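Alkane monooxygenase (Geobacillus thermodenitrificans, PDB 3B9O) belongs to the luciferase-like monooxygenase family, whose members are built on a TIM-barrel fold, and holds flavin mononucleotide in a pocket. Local coordinates at residues Leu122-Lys127 against Pro216-Thr221; Trp303-His308 against Glu336-Met341. One frame throughout, in Å; residues are numbered along the deposited sequence.

Contact 1 (Leu122-Lys127 against Pro216-Thr221); sequences LDHLTK and PSPQRT
Asp123, in the last turn of helix 112-125, points its carboxylate into the loop 216-221, where OD2 meets three donors. The straightforward bond comes from the backbone: Gln219 N lies 2.8 Å from Asp123 OD2, with an N-H...O angle of 142°, and Asp123 OD2 receives it on its syn lone pair, the side of OD1. Arg220 N adds a weak bond to Asp123 OD2, at 3.2 Å and 120°. The hydroxyl of Ser217 also donates to OD2, but the 2.4 Å between Ser217 OG and Asp123 OD2 is unusually short, so the detail of that bond is doubtful. With CG anti to the backbone N (chi1 -163°), the carboxylate extends from the helix to the turn of backbone that offers these N-H groups. Such a gathering of donors would probably favour a charged carboxylate.

His124 meets the same loop by its ring. Ser217 CB sits over one face, 3.5 Å from the centroid of the His124 ring, a CH-pi contact, while Pro216 O lies at the edge, 3.2 Å from His124 CE1. The ring's NE2 is satisfied just outside the loop segment by Glu215 O. His124 O accepts both Lys127 N and Lys127 NZ, from opposite faces of its plane, the amine at 2.8 Å; Lys127, at positive phi, closes the helix in a Schellman motif.

Arg220 itself turns away to a salt bridge with Asp178. The contact joins the C-terminal end of helix 112-125 to the approach to strand 223-227, with Ile130 of the adjacent strand 130-135 touching both Asp123 and Gln219.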
ATOM      1  N   LEU A 122     -12.305  -2.958 -11.472  1.00 12.68           N
ATOM      2  CA  LEU A 122     -11.747  -1.650 -11.120  1.00  9.11           C
ATOM      3  C   LEU A 122     -10.791  -1.145 -12.187  1.00 16.39           C
ATOM      4  O   LEU A 122     -10.752   0.044 -12.430  1.00 13.04           O
ATOM      5  CB  LEU A 122     -11.076  -1.656  -9.752  1.00  8.01           C
ATOM      6  CG  LEU A 122     -11.986  -2.021  -8.572  1.00 13.09           C
ATOM      7  CD1 LEU A 122     -11.161  -2.230  -7.251  1.00  9.93           C
ATOM      8  CD2 LEU A 122     -13.125  -0.956  -8.377  1.00 16.01           C
ATOM      9  N   ASP A 123     -10.013  -2.031 -12.814  1.00 10.69           N
ATOM     10  CA  ASP A 123      -9.137  -1.592 -13.891  1.00 11.15           C
ATOM     11  C   ASP A 123      -9.925  -0.957 -15.062  1.00 14.88           C
ATOM     12  O   ASP A 123      -9.470   0.022 -15.657  1.00 15.04           O
ATOM     13  CB  ASP A 123      -8.225  -2.732 -14.402  1.00 11.04           C
ATOM     14  CG  ASP A 123      -7.033  -2.194 -15.212  1.00 13.86           C
ATOM     15  OD1 ASP A 123      -6.421  -1.258 -14.704  1.00 12.20           O
ATOM     16  OD2 ASP A 123      -6.681  -2.732 -16.301  1.00 11.79           O
ATOM     17  N   HIS A 124     -11.071  -1.555 -15.409  1.00 13.10           N
ATOM     18  CA  HIS A 124     -12.018  -0.934 -16.364  1.00 12.24           C
ATOM     19  C   HIS A 124     -12.609   0.372 -15.805  1.00 13.88           C
ATOM     20  O   HIS A 124     -12.519   1.441 -16.471  1.00 13.58           O
ATOM     21  CB  HIS A 124     -13.190  -1.889 -16.690  1.00 10.38           C
ATOM     22  CG  HIS A 124     -12.824  -3.002 -17.625  1.00 12.87           C
ATOM     23  ND1 HIS A 124     -12.367  -2.771 -18.906  1.00 10.99           N
ATOM     24  CD2 HIS A 124     -12.846  -4.348 -17.469  1.00 10.41           C
ATOM     25  CE1 HIS A 124     -12.108  -3.926 -19.495  1.00 14.27           C
ATOM     26  NE2 HIS A 124     -12.362  -4.900 -18.638  1.00 12.86           N
ATOM     27  N   LEU A 125     -13.231   0.298 -14.630  1.00 13.20           N
ATOM     28  CA  LEU A 125     -14.021   1.461 -14.113  1.00 11.59           C
ATOM     29  C   LEU A 125     -13.080   2.695 -13.930  1.00 16.72           C
ATOM     30  O   LEU A 125     -13.431   3.823 -14.311  1.00 14.26           O
ATOM     31  CB  LEU A 125     -14.723   1.097 -12.806  1.00  9.25           C
ATOM     32  CG  LEU A 125     -15.828   0.036 -12.952  1.00  6.72           C
ATOM     33  CD1 LEU A 125     -16.389  -0.261 -11.529  1.00  7.85           C
ATOM     34  CD2 LEU A 125     -16.864   0.496 -14.006  1.00  9.55           C
ATOM     35  N   THR A 126     -11.863   2.448 -13.427  1.00 11.38           N
ATOM     36  CA  THR A 126     -10.855   3.504 -13.195  1.00 10.27           C
ATOM     37  C   THR A 126     -10.035   3.867 -14.425  1.00 15.70           C
ATOM     38  O   THR A 126      -9.196   4.791 -14.357  1.00 11.71           O
ATOM     39  CB  THR A 126      -9.833   3.140 -12.074  1.00 10.45           C
ATOM     40  OG1 THR A 126      -8.967   2.093 -12.558  1.00 15.39           O
ATOM     41  CG2 THR A 126     -10.560   2.693 -10.820  1.00 12.50           C
ATOM     42  N   LYS A 127     -10.260   3.151 -15.537  1.00 14.10           N
ATOM     43  CA  LYS A 127      -9.507   3.373 -16.764  1.00 16.81           C
ATOM     44  C   LYS A 127      -7.985   3.227 -16.519  1.00 14.84           C
ATOM     45  O   LYS A 127      -7.157   4.073 -16.901  1.00 13.17           O
ATOM     46  CB  LYS A 127      -9.928   4.693 -17.439  1.00 14.81           C
ATOM     47  CG  LYS A 127     -11.341   4.639 -18.080  1.00 15.41           C
ATOM     48  CD  LYS A 127     -11.378   3.584 -19.223  1.00 19.26           C
ATOM     49  CE  LYS A 127     -12.824   3.348 -19.772  1.00 16.96           C
ATOM     50  NZ  LYS A 127     -13.616   2.490 -18.847  1.00 22.20           N
ATOM     51  N   PRO A 216     -10.135  -7.984 -21.632  1.00 18.12           N
ATOM     52  CA  PRO A 216      -8.913  -7.177 -21.370  1.00 17.27           C
ATOM     53  C   PRO A 216      -9.201  -5.696 -20.998  1.00 19.83           C
ATOM     54  O   PRO A 216      -9.995  -4.998 -21.665  1.00 13.73           O
ATOM     55  CB  PRO A 216      -8.095  -7.299 -22.666  1.00 12.12           C
ATOM     56  CG  PRO A 216      -8.524  -8.624 -23.256  1.00 16.85           C
ATOM     57  CD  PRO A 216     -10.021  -8.774 -22.880  1.00 13.85           C
ATOM     58  N   SER A 217      -8.558  -5.265 -19.909  1.00 13.94           N
ATOM     59  CA  SER A 217      -8.751  -3.911 -19.376  1.00 13.54           C
ATOM     60  C   SER A 217      -7.445  -3.157 -19.679  1.00 19.53           C
ATOM     61  O   SER A 217      -6.472  -3.827 -20.153  1.00 15.20           O
ATOM     62  CB  SER A 217      -9.057  -4.013 -17.897  1.00 16.32           C
ATOM     63  OG  SER A 217      -7.924  -4.581 -17.217  1.00 14.16           O
ATOM     64  N   PRO A 218      -7.388  -1.806 -19.455  1.00 14.08           N
ATOM     65  CA  PRO A 218      -6.210  -1.014 -19.882  1.00  9.03           C
ATOM     66  C   PRO A 218      -4.841  -1.522 -19.411  1.00 12.57           C
ATOM     67  O   PRO A 218      -3.936  -1.628 -20.209  1.00 15.17           O
ATOM     68  CB  PRO A 218      -6.533   0.402 -19.331  1.00 13.32           C
ATOM     69  CG  PRO A 218      -8.020   0.439 -19.433  1.00 14.03           C
ATOM     70  CD  PRO A 218      -8.403  -0.902 -18.846  1.00 12.25           C
ATOM     71  N   GLN A 219      -4.710  -1.856 -18.133  1.00 15.90           N
ATOM     72  CA  GLN A 219      -3.467  -2.381 -17.574  1.00 14.41           C
ATOM     73  C   GLN A 219      -3.357  -3.898 -17.600  1.00 12.21           C
ATOM     74  O   GLN A 219      -2.248  -4.432 -17.405  1.00 15.01           O
ATOM     75  CB  GLN A 219      -3.349  -1.936 -16.127  1.00 13.74           C
ATOM     76  CG  GLN A 219      -3.167  -0.445 -15.970  1.00 17.29           C
ATOM     77  CD  GLN A 219      -2.895  -0.024 -14.536  1.00 15.66           C
ATOM     78  OE1 GLN A 219      -3.711  -0.238 -13.643  1.00 18.86           O
ATOM     79  NE2 GLN A 219      -1.796   0.626 -14.330  1.00  6.77           N
ATOM     80  N   ARG A 220      -4.511  -4.559 -17.743  1.00 14.71           N
ATOM     81  CA  ARG A 220      -4.728  -5.995 -17.527  1.00 22.37           C
ATOM     82  C   ARG A 220      -4.428  -6.420 -16.092  1.00 11.18           C
ATOM     83  O   ARG A 220      -5.364  -6.671 -15.345  1.00 18.98           O
ATOM     84  CB  ARG A 220      -4.007  -6.896 -18.566  1.00 14.81           C
ATOM     85  CG  ARG A 220      -4.585  -6.869 -20.029  1.00 10.76           C
ATOM     86  CD  ARG A 220      -3.708  -7.891 -20.788  1.00 20.97           C
ATOM     87  NE  ARG A 220      -4.136  -8.248 -22.134  1.00 15.52           N
ATOM     88  CZ  ARG A 220      -4.918  -9.285 -22.420  1.00 13.19           C
ATOM     89  NH1 ARG A 220      -5.401 -10.048 -21.451  1.00 12.27           N
ATOM     90  NH2 ARG A 220      -5.215  -9.561 -23.693  1.00 17.68           N
ATOM     91  N   THR A 221      -3.146  -6.548 -15.720  1.00 14.99           N
ATOM     92  CA  THR A 221      -2.741  -6.773 -14.329  1.00 16.39           C
ATOM     93  C   THR A 221      -2.631  -5.390 -13.633  1.00 15.73           C
ATOM     94  O   THR A 221      -1.994  -4.472 -14.176  1.00 13.18           O
ATOM     95  CB  THR A 221      -1.406  -7.557 -14.251  1.00 16.06           C
ATOM     96  OG1 THR A 221      -1.565  -8.831 -14.895  1.00 13.54           O
ATOM     97  CG2 THR A 221      -0.910  -7.710 -12.818  1.00 15.14           C
TER

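Contact 2 (Trp303-His308 against Glu336-Met341); sequences WSLEGH and EIINNM
Met341 and Leu305 have the most surface buried where helix 334-341 meets the start of helix 305-316, and their alpha carbons are the nearest pair across the two segments, 6.7 Å between Leu305 CA and Met341 CA. Leu305 reaches over with both methyls. Leu305 CD2 lies 3.9 Å from Met341 CB and also approaches the carbonyl oxygen of Ile338, while Leu305 CD1 meets Ile338 CG2 at 4.0 Å. The leucine and isoleucine side chains cross at about a right angle and meet methyl to methyl.

The Met341 side chain reaches across to His308. Its CG comes within 3.9 Å of His308 CB, and the sulfur lies against the backbone of the same residue, 3.8 Å from Met341 SD to His308 C. The chain is extended through chi2 and bends only at chi3 (-76°), which turns the terminal methyl back from His308 while the sulfur stays against its backbone. Leu309 and Tyr312, further along that helix, also touch this methionine.

One polar bond accompanies the apolar surface. Trp303 NE1 donates to Met341 O at 2.8 Å with an N-H...O angle of 161°; the acceptor lies 3° out of the indole plane. The buried indole also touches Leu344 and Tyr380.

The chemistry is thus mainly dispersive, between methyls, methylenes, a thioether and the backbone of His308, with a single nearly straight indole N-H bond supplying directionality: it satisfies the indole nitrogen and ties Trp303 specifically to the backbone oxygen of Met341.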
ATOM      1  N   TRP A 303      -1.090  11.527  21.535  1.00 22.68           N
ATOM      2  CA  TRP A 303      -0.474  10.236  21.202  1.00 26.30           C
ATOM      3  C   TRP A 303      -0.795   9.263  22.310  1.00 36.52           C
ATOM      4  O   TRP A 303      -0.476   9.541  23.480  1.00 26.42           O
ATOM      5  CB  TRP A 303       1.030  10.394  21.090  1.00 28.93           C
ATOM      6  CG  TRP A 303       1.827   9.277  20.434  1.00 35.25           C
ATOM      7  CD1 TRP A 303       2.641   8.352  21.063  1.00 25.46           C
ATOM      8  CD2 TRP A 303       1.975   9.048  19.029  1.00 28.61           C
ATOM      9  NE1 TRP A 303       3.241   7.545  20.127  1.00 34.35           N
ATOM     10  CE2 TRP A 303       2.863   7.959  18.872  1.00 28.42           C
ATOM     11  CE3 TRP A 303       1.420   9.640  17.880  1.00 50.88           C
ATOM     12  CZ2 TRP A 303       3.222   7.463  17.610  1.00 29.24           C
ATOM     13  CZ3 TRP A 303       1.777   9.141  16.620  1.00 38.48           C
ATOM     14  CH2 TRP A 303       2.672   8.065  16.502  1.00 31.90           C
ATOM     15  N   SER A 304      -1.451   8.152  21.947  1.00 22.85           N
ATOM     16  CA  SER A 304      -1.930   7.191  22.934  1.00 30.39           C
ATOM     17  C   SER A 304      -1.027   5.987  22.991  1.00 27.40           C
ATOM     18  O   SER A 304      -1.075   5.122  22.122  1.00 25.67           O
ATOM     19  CB  SER A 304      -3.359   6.725  22.657  1.00 35.32           C
ATOM     20  OG  SER A 304      -3.764   5.811  23.675  1.00 36.85           O
ATOM     21  N   LEU A 305      -0.214   5.929  24.041  1.00 26.98           N
ATOM     22  CA  LEU A 305       0.679   4.793  24.261  1.00 25.65           C
ATOM     23  C   LEU A 305      -0.057   3.447  24.191  1.00 29.14           C
ATOM     24  O   LEU A 305       0.444   2.493  23.605  1.00 22.41           O
ATOM     25  CB  LEU A 305       1.417   4.950  25.600  1.00 29.08           C
ATOM     26  CG  LEU A 305       2.671   4.101  25.849  1.00 40.30           C
ATOM     27  CD1 LEU A 305       2.389   2.940  26.748  1.00 36.40           C
ATOM     28  CD2 LEU A 305       3.379   3.640  24.550  1.00 46.76           C
ATOM     29  N   GLU A 306      -1.238   3.374  24.803  1.00 25.86           N
ATOM     30  CA  GLU A 306      -1.989   2.131  24.864  1.00 27.67           C
ATOM     31  C   GLU A 306      -2.464   1.639  23.474  1.00 24.22           C
ATOM     32  O   GLU A 306      -2.389   0.448  23.155  1.00 21.01           O
ATOM     33  CB  GLU A 306      -3.155   2.312  25.844  1.00 26.68           C
ATOM     34  CG  GLU A 306      -3.545   1.047  26.583  1.00 74.06           C
ATOM     35  CD  GLU A 306      -2.558   0.592  27.686  1.00 28.46           C
ATOM     36  OE1 GLU A 306      -2.697  -0.549  28.148  1.00 51.20           O
ATOM     37  OE2 GLU A 306      -1.653   1.329  28.085  1.00 32.83           O
ATOM     38  N   GLY A 307      -2.921   2.574  22.646  1.00 26.34           N
ATOM     39  CA  GLY A 307      -3.249   2.268  21.260  1.00 23.44           C
ATOM     40  C   GLY A 307      -2.048   1.761  20.490  1.00 19.70           C
ATOM     41  O   GLY A 307      -2.122   0.731  19.816  1.00 17.41           O
ATOM     42  N   HIS A 308      -0.911   2.448  20.644  1.00 18.55           N
ATOM     43  CA  HIS A 308       0.329   1.925  20.044  1.00 24.14           C
ATOM     44  C   HIS A 308       0.768   0.570  20.540  1.00 17.06           C
ATOM     45  O   HIS A 308       1.213  -0.238  19.756  1.00 17.90           O
ATOM     46  CB  HIS A 308       1.457   2.933  20.139  1.00 21.13           C
ATOM     47  CG  HIS A 308       1.141   4.192  19.407  1.00 28.41           C
ATOM     48  ND1 HIS A 308       1.293   4.308  18.049  1.00 25.91           N
ATOM     49  CD2 HIS A 308       0.600   5.357  19.830  1.00 24.87           C
ATOM     50  CE1 HIS A 308       0.911   5.509  17.667  1.00 28.22           C
ATOM     51  NE2 HIS A 308       0.483   6.166  18.730  1.00 23.67           N
ATOM     52  N   GLU A 336      12.522   0.064  27.221  1.00 38.21           N
ATOM     53  CA  GLU A 336      12.992   1.004  26.212  1.00 51.65           C
ATOM     54  C   GLU A 336      12.155   0.952  24.937  1.00 46.75           C
ATOM     55  O   GLU A 336      11.921   1.994  24.315  1.00 49.13           O
ATOM     56  CB  GLU A 336      14.474   0.796  25.903  1.00 49.69           C
ATOM     57  CG  GLU A 336      15.132   2.023  25.235  1.00 81.03           C
ATOM     58  CD  GLU A 336      16.555   1.755  24.725  1.00 83.43           C
ATOM     59  OE1 GLU A 336      17.277   0.919  25.328  1.00 87.18           O
ATOM     60  OE2 GLU A 336      16.953   2.399  23.721  1.00 85.27           O
ATOM     61  N   ILE A 337      11.723  -0.252  24.551  1.00 37.80           N
ATOM     62  CA  ILE A 337      10.748  -0.437  23.472  1.00 31.06           C
ATOM     63  C   ILE A 337       9.512   0.440  23.745  1.00 39.25           C
ATOM     64  O   ILE A 337       9.058   1.180  22.869  1.00 44.90           O
ATOM     65  CB  ILE A 337      10.347  -1.921  23.307  1.00 37.41           C
ATOM     66  CG1 ILE A 337      11.543  -2.742  22.826  1.00 36.65           C
ATOM     67  CG2 ILE A 337       9.161  -2.086  22.326  1.00 37.15           C
ATOM     68  CD1 ILE A 337      11.275  -4.227  22.711  1.00 33.64           C
ATOM     69  N   ILE A 338       9.013   0.380  24.977  1.00 61.17           N
ATOM     70  CA  ILE A 338       7.810   1.106  25.396  1.00 50.86           C
ATOM     71  C   ILE A 338       8.031   2.622  25.455  1.00 46.02           C
ATOM     72  O   ILE A 338       7.169   3.390  25.042  1.00 56.71           O
ATOM     73  CB  ILE A 338       7.244   0.533  26.733  1.00 33.09           C
ATOM     74  CG1 ILE A 338       6.901  -0.952  26.543  1.00 25.71           C
ATOM     75  CG2 ILE A 338       6.053   1.362  27.235  1.00 30.85           C
ATOM     76  CD1 ILE A 338       6.439  -1.667  27.773  1.00 53.61           C
ATOM     77  N   ASN A 339       9.191   3.043  25.946  1.00 55.04           N
ATOM     78  CA  ASN A 339       9.561   4.463  25.962  1.00 42.80           C
ATOM     79  C   ASN A 339       9.706   5.099  24.550  1.00 56.50           C
ATOM     80  O   ASN A 339       9.332   6.264  24.343  1.00 44.48           O
ATOM     81  CB  ASN A 339      10.840   4.652  26.791  1.00 55.16           C
ATOM     82  CG  ASN A 339      11.172   6.112  27.039  1.00 47.84           C
ATOM     83  OD1 ASN A 339      12.246   6.587  26.650  1.00 85.52           O
ATOM     84  ND2 ASN A 339      10.254   6.836  27.678  1.00 53.44           N
ATOM     85  N   ASN A 340      10.242   4.334  23.596  1.00 35.24           N
ATOM     86  CA  ASN A 340      10.366   4.770  22.199  1.00 52.37           C
ATOM     87  C   ASN A 340       8.995   4.920  21.548  1.00 60.36           C
ATOM     88  O   ASN A 340       8.796   5.715  20.628  1.00 59.20           O
ATOM     89  CB  ASN A 340      11.161   3.750  21.380  1.00 31.40           C
ATOM     90  CG  ASN A 340      12.641   3.724  21.729  1.00 61.88           C
ATOM     91  OD1 ASN A 340      13.172   4.643  22.358  1.00 61.61           O
ATOM     92  ND2 ASN A 340      13.319   2.661  21.313  1.00 66.56           N
ATOM     93  N   MET A 341       8.066   4.117  22.034  1.00 57.42           N
ATOM     94  CA  MET A 341       6.720   4.029  21.497  1.00 68.27           C
ATOM     95  C   MET A 341       5.802   5.189  21.930  1.00 71.01           C
ATOM     96  O   MET A 341       4.809   5.479  21.253  1.00 56.16           O
ATOM     97  CB  MET A 341       6.124   2.696  21.927  1.00 31.48           C
ATOM     98  CG  MET A 341       5.131   2.137  20.976  1.00 57.85           C
ATOM     99  SD  MET A 341       4.414   0.684  21.713  1.00 57.04           S
ATOM    100  CE  MET A 341       5.742  -0.518  21.509  1.00 32.91           C
TER

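In the fold
Contact 1 and contact 2 lie on opposite sides of the chain's centre, about 18 Å and about 24 Å from it by their own centres. Those centres are about 42 Å apart, and the nearest atoms about 29 Å, so the two do not touch; along the chain they follow in series. Contact 1 bridges two elements of the barrel itself, a helix end and the loop leading into a strand. Contact 2 instead joins two helices in the excursion between strands 276-285 and 350-354. The flavin mononucleotide pocket draws on residues between 57 and 245, a range that spans both segments of contact 1 and neither of contact 2, though lying within it does not by itself place a residue at the flavin.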